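Local coordinates for starch synthase I (Hordeum vulgare, PDB 4HLN), which is a plant starch synthase, a two-domain glycosyltransferase with the GT-B fold, in which two Rossmann-like domains face each other, at residues Met165-Asn170 against Phe212-Ser217; Ile187-Phe192 against Tyr239-Tyr244. One frame throughout, in Å; residues are numbered along the deposited sequence.

Contact 1. Residues Met165-Asn170 against Phe212-Ser217; sequences MPRYLN and FVDHPS
Met165 pairs with Phe212 and Pro166 with Val213 near the C-terminal ends of the parallel strands 160-166 and 208-214, the CA atoms of Pro166 and Val213 lying 4.7 Å apart. Two backbone bonds hold Val213: its N donates to Met165 O at 2.7 Å, and its O accepts from Arg167 N at 2.8 Å. Met165 and Phe212 leave the same face of the sheet and run alongside each other in the same direction. A bend at the thioether end of Met165 puts CE 3.4 Å from CE1 of Phe212, while SD stands obliquely 5.1 Å from the ring centroid, a Met-aromatic contact. Tyr177 meets this phenyl ring edge-to-face. Pro166 and Val213 occupy the other face, where helix 235-252 covers Val213 through Ala245. Beyond the pairing, Arg167 carries CG anti to its N (chi1 -174°) and reaches out extended, passing CB of Phe212 with its own CB at 3.8 Å. Its NH1 forms a salt bridge with Asp214 OD1 at 2.8 Å. The carboxylate approaches the edge of the guanidinium with its plane turned by 71°, and the hydrogen bond is weak. OD1 is also bonded by His219 NE2, and Phe201 makes a cation-pi contact with Arg167. The parallel pair lies in the large mixed sheet of the Rossmann-like N-terminal domain of the GT-B fold, with strands 181-190 and 195-205, and no helix, between its two members in the chain.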
loop_
_atom_site.group_PDB
_atom_site.type_symbol
_atom_site.label_atom_id
_atom_site.label_comp_id
_atom_site.label_asym_id
_atom_site.label_seq_id
_atom_site.Cartn_x
_atom_site.Cartn_y
_atom_site.Cartn_z
ATOM N N MET A 165 -3.969 -17.257 -5.708
ATOM C CA MET A 165 -5.152 -16.409 -5.859
ATOM C C MET A 165 -6.334 -17.259 -6.235
ATOM O O MET A 165 -6.179 -18.366 -6.737
ATOM C CB MET A 165 -4.998 -15.477 -7.047
ATOM C CG MET A 165 -4.196 -14.257 -6.834
ATOM S SD MET A 165 -3.590 -13.858 -8.474
ATOM C CE MET A 165 -2.776 -15.422 -8.822
ATOM N N PRO A 166 -7.531 -16.716 -6.050
ATOM C CA PRO A 166 -8.695 -17.424 -6.574
ATOM C C PRO A 166 -8.747 -17.281 -8.079
ATOM O O PRO A 166 -8.306 -16.281 -8.638
ATOM C CB PRO A 166 -9.869 -16.688 -5.928
ATOM C CG PRO A 166 -9.259 -15.993 -4.712
ATOM C CD PRO A 166 -7.907 -15.592 -5.173
ATOM N N ARG A 167 -9.273 -18.297 -8.739
ATOM C CA ARG A 167 -9.567 -18.197 -10.156
ATOM C C ARG A 167 -11.000 -17.655 -10.268
ATOM O O ARG A 167 -11.977 -18.403 -10.219
ATOM C CB ARG A 167 -9.419 -19.571 -10.803
ATOM C CG ARG A 167 -9.546 -19.620 -12.302
ATOM C CD ARG A 167 -8.915 -20.913 -12.783
ATOM N NE ARG A 167 -9.212 -21.242 -14.171
ATOM C CZ ARG A 167 -10.213 -22.031 -14.555
ATOM N NH1 ARG A 167 -11.028 -22.573 -13.655
ATOM N NH2 ARG A 167 -10.400 -22.280 -15.844
ATOM N N TYR A 168 -11.116 -16.336 -10.359
ATOM C CA TYR A 168 -12.419 -15.693 -10.483
ATOM C C TYR A 168 -12.963 -15.820 -11.908
ATOM O O TYR A 168 -13.023 -14.842 -12.633
ATOM C CB TYR A 168 -12.285 -14.220 -10.141
ATOM C CG TYR A 168 -11.912 -13.947 -8.704
ATOM C CD1 TYR A 168 -12.833 -14.149 -7.682
ATOM C CD2 TYR A 168 -10.654 -13.455 -8.368
ATOM C CE1 TYR A 168 -12.511 -13.880 -6.365
ATOM C CE2 TYR A 168 -10.319 -13.188 -7.040
ATOM C CZ TYR A 168 -11.259 -13.397 -6.046
ATOM O OH TYR A 168 -10.965 -13.133 -4.725
ATOM N N LEU A 169 -13.359 -17.023 -12.310
ATOM C CA LEU A 169 -13.614 -17.291 -13.724
ATOM C C LEU A 169 -14.935 -16.738 -14.228
ATOM O O LEU A 169 -15.969 -16.778 -13.552
ATOM C CB LEU A 169 -13.547 -18.789 -14.011
ATOM C CG LEU A 169 -13.430 -19.225 -15.470
ATOM C CD1 LEU A 169 -12.123 -18.752 -16.079
ATOM C CD2 LEU A 169 -13.535 -20.733 -15.573
ATOM N N ASN A 170 -14.878 -16.225 -15.443
ATOM C CA ASN A 170 -16.059 -15.781 -16.146
ATOM C C ASN A 170 -16.284 -16.695 -17.350
ATOM O O ASN A 170 -16.034 -16.300 -18.483
ATOM C CB ASN A 170 -15.854 -14.341 -16.596
ATOM C CG ASN A 170 -17.061 -13.776 -17.291
ATOM O OD1 ASN A 170 -18.200 -14.171 -17.008
ATOM N ND2 ASN A 170 -16.824 -12.851 -18.221
ATOM N N PHE A 212 -3.609 -20.537 -9.379
ATOM C CA PHE A 212 -5.005 -20.172 -9.236
ATOM C C PHE A 212 -5.781 -21.276 -8.600
ATOM O O PHE A 212 -5.705 -22.426 -9.026
ATOM C CB PHE A 212 -5.592 -19.876 -10.595
ATOM C CG PHE A 212 -4.959 -18.726 -11.240
ATOM C CD1 PHE A 212 -5.342 -17.434 -10.891
ATOM C CD2 PHE A 212 -3.944 -18.912 -12.166
ATOM C CE1 PHE A 212 -4.736 -16.336 -11.489
ATOM C CE2 PHE A 212 -3.332 -17.819 -12.769
ATOM C CZ PHE A 212 -3.722 -16.529 -12.428
ATOM N N VAL A 213 -6.532 -20.912 -7.572
ATOM C CA VAL A 213 -7.323 -21.873 -6.831
ATOM C C VAL A 213 -8.737 -21.857 -7.388
ATOM O O VAL A 213 -9.383 -20.812 -7.414
ATOM C CB VAL A 213 -7.297 -21.548 -5.345
ATOM C CG1 VAL A 213 -8.156 -22.530 -4.554
ATOM C CG2 VAL A 213 -5.861 -21.597 -4.865
ATOM N N ASP A 214 -9.203 -23.012 -7.865
ATOM C CA ASP A 214 -10.507 -23.082 -8.508
ATOM C C ASP A 214 -11.608 -23.753 -7.680
ATOM O O ASP A 214 -11.474 -24.899 -7.216
ATOM C CB ASP A 214 -10.418 -23.739 -9.884
ATOM C CG ASP A 214 -11.641 -23.437 -10.750
ATOM O OD1 ASP A 214 -11.906 -22.236 -11.002
ATOM O OD2 ASP A 214 -12.344 -24.391 -11.162
ATOM N N HIS A 215 -12.703 -23.012 -7.525
ATOM C CA HIS A 215 -13.918 -23.502 -6.890
ATOM C C HIS A 215 -15.095 -22.744 -7.518
ATOM O O HIS A 215 -14.960 -21.586 -7.927
ATOM C CB HIS A 215 -13.856 -23.275 -5.372
ATOM C CG HIS A 215 -14.999 -23.885 -4.627
ATOM N ND1 HIS A 215 -16.237 -23.280 -4.538
ATOM C CD2 HIS A 215 -15.100 -25.055 -3.950
ATOM C CE1 HIS A 215 -17.049 -24.052 -3.838
ATOM N NE2 HIS A 215 -16.384 -25.133 -3.463
ATOM N N PRO A 216 -16.256 -23.399 -7.620
ATOM C CA PRO A 216 -17.449 -22.755 -8.203
ATOM C C PRO A 216 -17.779 -21.363 -7.613
ATOM O O PRO A 216 -18.154 -20.450 -8.357
ATOM C CB PRO A 216 -18.566 -23.751 -7.891
ATOM C CG PRO A 216 -17.847 -25.096 -7.761
ATOM C CD PRO A 216 -16.486 -24.802 -7.223
ATOM N N SER A 217 -17.618 -21.204 -6.302
ATOM C CA SER A 217 -17.963 -19.953 -5.627
ATOM C C SER A 217 -17.090 -18.755 -6.010
ATOM O O SER A 217 -17.406 -17.608 -5.664
ATOM C CB SER A 217 -17.950 -20.129 -4.105
ATOM O OG SER A 217 -16.624 -20.126 -3.608
#

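Contact 2. Residues Ile187-Phe192 against Tyr239-Tyr244; sequences IKIPCF and YTLLCY
Helix 235-252 packs on the outermost strand, 181-190, of the large mixed sheet, where Ile189 meets Tyr244. The axes of 187-190 and 239-244 approach to 9.5 Å, and their directions differ by 123°, so the strand runs aslant across the helix rather than along it. Ile189 uses both branches. Its CG2, anti to the backbone N, sits over one face of the Tyr244 ring, offset toward the CG side, 3.8 Å from the centroid and 25° off the ring normal, a CH-pi contact. The other branch carries CD1 to CD2 of Leu241 at 3.8 Å. No hydrogen bond links the two segments, and the polar ends of the helix side chains are satisfied elsewhere: Tyr244 OH bonds to Leu316 O, and Thr240 OG1 to Gln236 O one turn earlier in its own helix. This is the apolar helix-sheet packing of an alpha/beta domain, here at the margin of the Rossmann-like N-terminal half, where Ile187 and Ile189 turn inward while Lys188 between them is exposed. Ile187 touches more lightly, its CD1 4.3 Å from Tyr244 O. After the strand ends, Cys191 places SG between its backbone N and carbonyl carbon (chi1 66°), which brings the sulfur to 4.1 Å from CD2 of Leu241, the same methyl that meets Ile189. Phe192 then presents an edge of its ring to Thr240, with CE2 3.8 Å from both OG1 and CG2. The Phe192 ring also meets Phe237 edge-to-face.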
loop_
_atom_site.group_PDB
_atom_site.type_symbol
_atom_site.label_atom_id
_atom_site.label_comp_id
_atom_site.label_asym_id
_atom_site.label_seq_id
_atom_site.Cartn_x
_atom_site.Cartn_y
_atom_site.Cartn_z
ATOM N N ILE A 187 -7.212 -30.737 -4.133
ATOM C CA ILE A 187 -7.257 -31.180 -2.743
ATOM C C ILE A 187 -8.670 -31.160 -2.223
ATOM O O ILE A 187 -9.546 -30.480 -2.782
ATOM C CB ILE A 187 -6.373 -30.348 -1.815
ATOM C CG1 ILE A 187 -6.886 -28.915 -1.737
ATOM C CG2 ILE A 187 -4.916 -30.389 -2.286
ATOM C CD1 ILE A 187 -6.013 -28.005 -0.894
ATOM N N LYS A 188 -8.892 -31.946 -1.177
ATOM C CA LYS A 188 -10.182 -31.975 -0.490
ATOM C C LYS A 188 -10.011 -31.390 0.899
ATOM O O LYS A 188 -9.260 -31.927 1.734
ATOM C CB LYS A 188 -10.791 -33.388 -0.442
ATOM C CG LYS A 188 -11.360 -33.848 -1.778
ATOM C CD LYS A 188 -12.106 -35.172 -1.665
ATOM C CE LYS A 188 -12.309 -35.828 -3.042
ATOM N NZ LYS A 188 -11.082 -36.538 -3.569
ATOM N N ILE A 189 -10.695 -30.269 1.120
ATOM C CA ILE A 189 -10.616 -29.508 2.365
ATOM C C ILE A 189 -11.795 -29.807 3.283
ATOM O O ILE A 189 -12.947 -29.537 2.939
ATOM C CB ILE A 189 -10.619 -28.009 2.074
ATOM C CG1 ILE A 189 -9.528 -27.672 1.047
ATOM C CG2 ILE A 189 -10.474 -27.236 3.364
ATOM C CD1 ILE A 189 -9.705 -26.306 0.364
ATOM N N PRO A 190 -11.515 -30.378 4.456
ATOM C CA PRO A 190 -12.592 -30.627 5.421
ATOM C C PRO A 190 -12.916 -29.337 6.188
ATOM O O PRO A 190 -12.088 -28.813 6.945
ATOM C CB PRO A 190 -11.987 -31.687 6.345
ATOM C CG PRO A 190 -10.524 -31.304 6.368
ATOM C CD PRO A 190 -10.197 -30.770 4.983
ATOM N N CYS A 191 -14.115 -28.818 5.955
ATOM C CA CYS A 191 -14.583 -27.615 6.629
ATOM C C CYS A 191 -16.017 -27.344 6.218
ATOM O O CYS A 191 -16.544 -27.988 5.316
ATOM C CB CYS A 191 -13.703 -26.406 6.288
ATOM S SG CYS A 191 -13.777 -25.867 4.547
ATOM N N PHE A 192 -16.644 -26.388 6.888
ATOM C CA PHE A 192 -18.023 -26.012 6.595
ATOM C C PHE A 192 -18.977 -27.181 6.426
ATOM O O PHE A 192 -19.683 -27.288 5.410
ATOM C CB PHE A 192 -18.072 -25.067 5.409
ATOM C CG PHE A 192 -17.578 -23.708 5.747
ATOM C CD1 PHE A 192 -18.478 -22.696 6.098
ATOM C CD2 PHE A 192 -16.207 -23.449 5.784
ATOM C CE1 PHE A 192 -18.027 -21.436 6.449
ATOM C CE2 PHE A 192 -15.743 -22.194 6.123
ATOM C CZ PHE A 192 -16.660 -21.175 6.460
ATOM N N TYR A 239 -12.870 -17.698 1.336
ATOM C CA TYR A 239 -11.496 -17.343 1.634
ATOM C C TYR A 239 -10.817 -18.305 2.606
ATOM O O TYR A 239 -9.596 -18.402 2.653
ATOM C CB TYR A 239 -11.407 -15.869 2.017
ATOM C CG TYR A 239 -11.747 -15.047 0.812
ATOM C CD1 TYR A 239 -12.952 -14.369 0.715
ATOM C CD2 TYR A 239 -10.885 -15.023 -0.285
ATOM C CE1 TYR A 239 -13.271 -13.641 -0.439
ATOM C CE2 TYR A 239 -11.180 -14.305 -1.421
ATOM C CZ TYR A 239 -12.374 -13.608 -1.499
ATOM O OH TYR A 239 -12.651 -12.898 -2.651
ATOM N N THR A 240 -11.634 -19.050 3.334
ATOM C CA THR A 240 -11.174 -20.228 4.053
ATOM C C THR A 240 -10.576 -21.250 3.068
ATOM O O THR A 240 -9.502 -21.808 3.318
ATOM C CB THR A 240 -12.340 -20.849 4.870
ATOM O OG1 THR A 240 -12.704 -19.942 5.912
ATOM C CG2 THR A 240 -11.957 -22.172 5.514
ATOM N N LEU A 241 -11.260 -21.476 1.946
ATOM C CA LEU A 241 -10.768 -22.413 0.942
ATOM C C LEU A 241 -9.424 -21.932 0.429
ATOM O O LEU A 241 -8.469 -22.717 0.308
ATOM C CB LEU A 241 -11.736 -22.538 -0.228
ATOM C CG LEU A 241 -13.099 -23.151 0.069
ATOM C CD1 LEU A 241 -13.927 -23.296 -1.207
ATOM C CD2 LEU A 241 -12.960 -24.477 0.786
ATOM N N LEU A 242 -9.366 -20.631 0.144
ATOM C CA LEU A 242 -8.167 -20.004 -0.373
ATOM C C LEU A 242 -6.997 -20.335 0.530
ATOM O O LEU A 242 -5.918 -20.684 0.060
ATOM C CB LEU A 242 -8.336 -18.486 -0.434
ATOM C CG LEU A 242 -7.033 -17.806 -0.841
ATOM C CD1 LEU A 242 -6.518 -18.384 -2.174
ATOM C CD2 LEU A 242 -7.174 -16.311 -0.924
ATOM N N CYS A 243 -7.224 -20.231 1.836
ATOM C CA CYS A 243 -6.147 -20.346 2.801
ATOM C C CYS A 243 -5.645 -21.777 2.950
ATOM O O CYS A 243 -4.444 -22.008 2.946
ATOM C CB CYS A 243 -6.575 -19.756 4.144
ATOM S SG CYS A 243 -6.567 -17.930 4.177
ATOM N N TYR A 244 -6.559 -22.737 3.062
ATOM C CA TYR A 244 -6.168 -24.143 3.072
ATOM C C TYR A 244 -5.367 -24.520 1.811
ATOM O O TYR A 244 -4.336 -25.196 1.886
ATOM C CB TYR A 244 -7.398 -25.050 3.199
ATOM C CG TYR A 244 -7.867 -25.258 4.619
ATOM C CD1 TYR A 244 -7.250 -26.202 5.441
ATOM C CD2 TYR A 244 -8.937 -24.517 5.143
ATOM C CE1 TYR A 244 -7.668 -26.406 6.736
ATOM C CE2 TYR A 244 -9.366 -24.706 6.448
ATOM C CZ TYR A 244 -8.724 -25.651 7.240
ATOM O OH TYR A 244 -9.120 -25.860 8.533
#

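How the contacts relate
Both contacts are largely buried and belong to one sheet, but contact 1 joins neighbouring inner strands whereas in contact 2 a helix packs on the outermost strand. Their chemistry differs accordingly: backbone hydrogen bonds and a salt bridge in 165-170 with 212-217, apolar side-chain packing in 187-192 with 239-244. Their segments alternate along the chain. Helix 235-252, which follows strand 208-214, touches both contacts, whose centres are about 13 Å apart: Tyr239 OH probably hydrogen-bonds to Tyr168 OH at 2.7 Å, and Leu241 CD1 packs on His215 CD2 at 3.5 Å.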